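UDP-N-acetylglucosamine 4,6-dehydratase (Vibrio fischeri, PDB 3PVZ) probably acts as a lyase that uses a bound NAD cofactor to remove water from UDP-N-acetylglucosamine. Local coordinates at residues A[355-360]-A[376-381]. Numbering follows the deposited sequence.
Sequences ELFEQK and VQLFFI
An antiparallel helical hairpin near the C-terminus closes here through Leu356, Phe357 and Lys360 of helix 351-367 and Leu378, Phe379 and Ile381 of helix 372-382. The two short segments run at 169° to each other with their axes 10.8 Å apart, a spacing bridged by side chains, mainly leucine and phenylalanine. Leu378 is the central piece: it projects toward the first helix, where its methyls meet the Phe357 ring and the start of the Lys360 side chain. Its methyl CD2 sits 3.7 Å from CD1 of Phe357, where the leucine and the aromatic side chain cross at about a right angle, while its CD1 lies 4.1 Å from CB of Lys360. Beyond CB the lysine chain bends at chi2 (-88°) and carries its ammonium group away from the partner helix. Farther along, CD2 of Leu356 meets CG2 of Ile381 at 3.6 Å, a methyl-to-methyl touch on the more exposed side of the hairpin.

On the buried side the two rings converge. Phe379 starts off turned from the first helix, yet its ring swings back and sets CE1 3.8 Å from CE1 of Phe357, at the edge of that ring and in its plane. Phe357 likewise starts from a CB that does not aim at its partner; a chi1 of -171°, which sets CG opposite the backbone nitrogen, goes with the ring ending nearer to it. Both rings also meet the body of the domain: Phe357 touches Ile138 and Val142 of helix 131-154, and Phe379 touches Ile138 there and Ile181 of helix 174-189, the helix that carries the NAD-binding Lys179. No hydrogen bond links the two segments, so carbon-to-carbon packing alone joins them directly, grading from buried aromatic rings to aliphatic groups at the surface.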
ATOM      1  N   GLU A 355      23.885  13.129  12.219  1.00 46.10           N
ATOM      2  CA  GLU A 355      24.262  12.127  13.201  1.00 47.44           C
ATOM      3  C   GLU A 355      23.303  12.109  14.376  1.00 47.51           C
ATOM      4  O   GLU A 355      22.909  11.024  14.797  1.00 46.91           O
ATOM      5  CB  GLU A 355      25.698  12.318  13.674  1.00 48.65           C
ATOM      6  CG  GLU A 355      26.709  11.687  12.681  1.00 50.43           C
ATOM      7  CD  GLU A 355      28.121  12.287  12.817  1.00 56.06           C
ATOM      8  OE1 GLU A 355      28.324  13.153  13.713  1.00 55.40           O
ATOM      9  OE2 GLU A 355      29.014  11.879  12.025  1.00 60.11           O
ATOM     10  N   LEU A 356      22.924  13.296  14.865  1.00 47.89           N
ATOM     11  CA  LEU A 356      21.958  13.438  15.962  1.00 49.23           C
ATOM     12  C   LEU A 356      20.669  12.688  15.651  1.00 48.21           C
ATOM     13  O   LEU A 356      20.186  11.903  16.470  1.00 48.15           O
ATOM     14  CB  LEU A 356      21.629  14.919  16.205  1.00 50.52           C
ATOM     15  CG  LEU A 356      20.675  15.300  17.335  1.00 51.89           C
ATOM     16  CD1 LEU A 356      21.245  14.928  18.670  1.00 53.05           C
ATOM     17  CD2 LEU A 356      20.386  16.790  17.335  1.00 54.40           C
ATOM     18  N   PHE A 357      20.145  12.929  14.449  1.00 46.85           N
ATOM     19  CA  PHE A 357      18.881  12.363  14.015  1.00 45.84           C
ATOM     20  C   PHE A 357      19.003  10.842  13.989  1.00 45.22           C
ATOM     21  O   PHE A 357      18.169  10.153  14.528  1.00 45.07           O
ATOM     22  CB  PHE A 357      18.507  12.935  12.639  1.00 45.51           C
ATOM     23  CG  PHE A 357      17.114  12.593  12.178  1.00 43.54           C
ATOM     24  CD1 PHE A 357      16.026  13.325  12.621  1.00 44.38           C
ATOM     25  CD2 PHE A 357      16.895  11.555  11.311  1.00 40.85           C
ATOM     26  CE1 PHE A 357      14.743  13.024  12.197  1.00 43.29           C
ATOM     27  CE2 PHE A 357      15.607  11.242  10.894  1.00 41.05           C
ATOM     28  CZ  PHE A 357      14.530  11.990  11.357  1.00 42.84           C
ATOM     29  N   GLU A 358      20.062  10.320  13.390  1.00 44.90           N
ATOM     30  CA  GLU A 358      20.264   8.864  13.385  1.00 45.26           C
ATOM     31  C   GLU A 358      20.438   8.321  14.805  1.00 46.22           C
ATOM     32  O   GLU A 358      19.963   7.253  15.109  1.00 46.00           O
ATOM     33  CB  GLU A 358      21.481   8.471  12.570  1.00 44.78           C
ATOM     34  CG  GLU A 358      21.389   8.766  11.084  1.00 47.25           C
ATOM     35  CD  GLU A 358      22.762   8.790  10.398  1.00 51.22           C
ATOM     36  OE1 GLU A 358      23.772   9.014  11.120  1.00 53.33           O
ATOM     37  OE2 GLU A 358      22.825   8.582   9.152  1.00 48.08           O
ATOM     38  N   GLN A 359      21.113   9.062  15.672  1.00 47.15           N
ATOM     39  CA  GLN A 359      21.362   8.597  17.030  1.00 49.03           C
ATOM     40  C   GLN A 359      20.084   8.581  17.866  1.00 49.24           C
ATOM     41  O   GLN A 359      19.759   7.568  18.466  1.00 49.43           O
ATOM     42  CB  GLN A 359      22.458   9.445  17.715  1.00 50.45           C
ATOM     43  CG  GLN A 359      22.850   8.935  19.097  1.00 54.67           C
ATOM     44  CD  GLN A 359      23.706   9.919  19.891  1.00 60.43           C
ATOM     45  OE1 GLN A 359      23.697  11.138  19.642  1.00 62.91           O
ATOM     46  NE2 GLN A 359      24.454   9.385  20.866  1.00 61.40           N
ATOM     47  N   LYS A 360      19.374   9.704  17.900  1.00 50.08           N
ATOM     48  CA  LYS A 360      18.098   9.821  18.621  1.00 51.07           C
ATOM     49  C   LYS A 360      16.973   8.920  18.076  1.00 49.87           C
ATOM     50  O   LYS A 360      16.183   8.404  18.847  1.00 50.29           O
ATOM     51  CB  LYS A 360      17.608  11.271  18.625  1.00 51.73           C
ATOM     52  CG  LYS A 360      18.455  12.197  19.447  1.00 55.27           C
ATOM     53  CD  LYS A 360      18.009  12.222  20.885  1.00 59.83           C
ATOM     54  CE  LYS A 360      18.981  13.008  21.764  1.00 64.90           C
ATOM     55  NZ  LYS A 360      20.384  12.458  21.696  1.00 66.57           N
ATOM     56  N   VAL A 376       8.592  15.331  17.400  1.00 52.44           N
ATOM     57  CA  VAL A 376       8.400  16.760  17.123  1.00 52.45           C
ATOM     58  C   VAL A 376       9.550  17.584  17.676  1.00 53.64           C
ATOM     59  O   VAL A 376      10.054  18.472  17.000  1.00 53.76           O
ATOM     60  CB  VAL A 376       7.084  17.314  17.686  1.00 53.09           C
ATOM     61  CG1 VAL A 376       7.023  18.834  17.496  1.00 52.17           C
ATOM     62  CG2 VAL A 376       5.884  16.650  17.010  1.00 51.87           C
ATOM     63  N   GLN A 377       9.988  17.277  18.886  1.00 54.89           N
ATOM     64  CA  GLN A 377      11.102  18.014  19.479  1.00 56.32           C
ATOM     65  C   GLN A 377      12.399  17.819  18.709  1.00 54.88           C
ATOM     66  O   GLN A 377      13.165  18.752  18.515  1.00 55.16           O
ATOM     67  CB  GLN A 377      11.294  17.618  20.934  1.00 57.63           C
ATOM     68  CG  GLN A 377      10.219  18.173  21.841  1.00 62.45           C
ATOM     69  CD  GLN A 377      10.143  19.703  21.805  1.00 66.20           C
ATOM     70  OE1 GLN A 377      11.151  20.397  21.991  1.00 68.35           O
ATOM     71  NE2 GLN A 377       8.947  20.227  21.543  1.00 67.33           N
ATOM     72  N   LEU A 378      12.655  16.598  18.277  1.00 53.66           N
ATOM     73  CA  LEU A 378      13.787  16.346  17.423  1.00 52.51           C
ATOM     74  C   LEU A 378      13.638  17.110  16.088  1.00 51.51           C
ATOM     75  O   LEU A 378      14.585  17.712  15.612  1.00 50.70           O
ATOM     76  CB  LEU A 378      13.924  14.845  17.197  1.00 51.80           C
ATOM     77  CG  LEU A 378      14.961  14.347  16.215  1.00 49.37           C
ATOM     78  CD1 LEU A 378      16.350  14.703  16.712  1.00 50.90           C
ATOM     79  CD2 LEU A 378      14.748  12.844  16.092  1.00 47.25           C
ATOM     80  N   PHE A 379      12.445  17.098  15.508  1.00 51.34           N
ATOM     81  CA  PHE A 379      12.202  17.861  14.286  1.00 51.17           C
ATOM     82  C   PHE A 379      12.444  19.364  14.485  1.00 52.46           C
ATOM     83  O   PHE A 379      12.885  20.028  13.565  1.00 51.21           O
ATOM     84  CB  PHE A 379      10.784  17.640  13.727  1.00 50.64           C
ATOM     85  CG  PHE A 379      10.624  16.386  12.892  1.00 48.55           C
ATOM     86  CD1 PHE A 379      11.268  15.196  13.217  1.00 48.41           C
ATOM     87  CD2 PHE A 379       9.785  16.387  11.805  1.00 47.49           C
ATOM     88  CE1 PHE A 379      11.078  14.054  12.456  1.00 45.41           C
ATOM     89  CE2 PHE A 379       9.600  15.244  11.048  1.00 47.34           C
ATOM     90  CZ  PHE A 379      10.245  14.082  11.382  1.00 45.49           C
ATOM     91  N   PHE A 380      12.154  19.909  15.664  1.00 54.91           N
ATOM     92  CA  PHE A 380      12.442  21.335  15.899  1.00 56.92           C
ATOM     93  C   PHE A 380      13.952  21.617  15.889  1.00 57.40           C
ATOM     94  O   PHE A 380      14.389  22.665  15.406  1.00 58.60           O
ATOM     95  CB  PHE A 380      11.821  21.843  17.204  1.00 58.78           C
ATOM     96  CG  PHE A 380      10.305  21.953  17.182  1.00 60.57           C
ATOM     97  CD1 PHE A 380       9.586  21.963  15.988  1.00 61.36           C
ATOM     98  CD2 PHE A 380       9.596  22.066  18.384  1.00 63.44           C
ATOM     99  CE1 PHE A 380       8.185  22.068  15.995  1.00 62.88           C
ATOM    100  CE2 PHE A 380       8.197  22.172  18.390  1.00 63.84           C
ATOM    101  CZ  PHE A 380       7.499  22.182  17.188  1.00 62.01           C
ATOM    102  N   ILE A 381      14.752  20.684  16.395  1.00 57.37           N
ATOM    103  CA  ILE A 381      16.215  20.851  16.368  1.00 57.38           C
ATOM    104  C   ILE A 381      16.717  20.723  14.933  1.00 55.59           C
ATOM    105  O   ILE A 381      17.537  21.510  14.488  1.00 55.21           O
ATOM    106  CB  ILE A 381      16.931  19.875  17.339  1.00 57.66           C
ATOM    107  CG1 ILE A 381      16.733  20.378  18.787  1.00 60.62           C
ATOM    108  CG2 ILE A 381      18.396  19.760  16.980  1.00 56.33           C
ATOM    109  CD1 ILE A 381      17.094  19.374  19.908  1.00 61.72           C
TER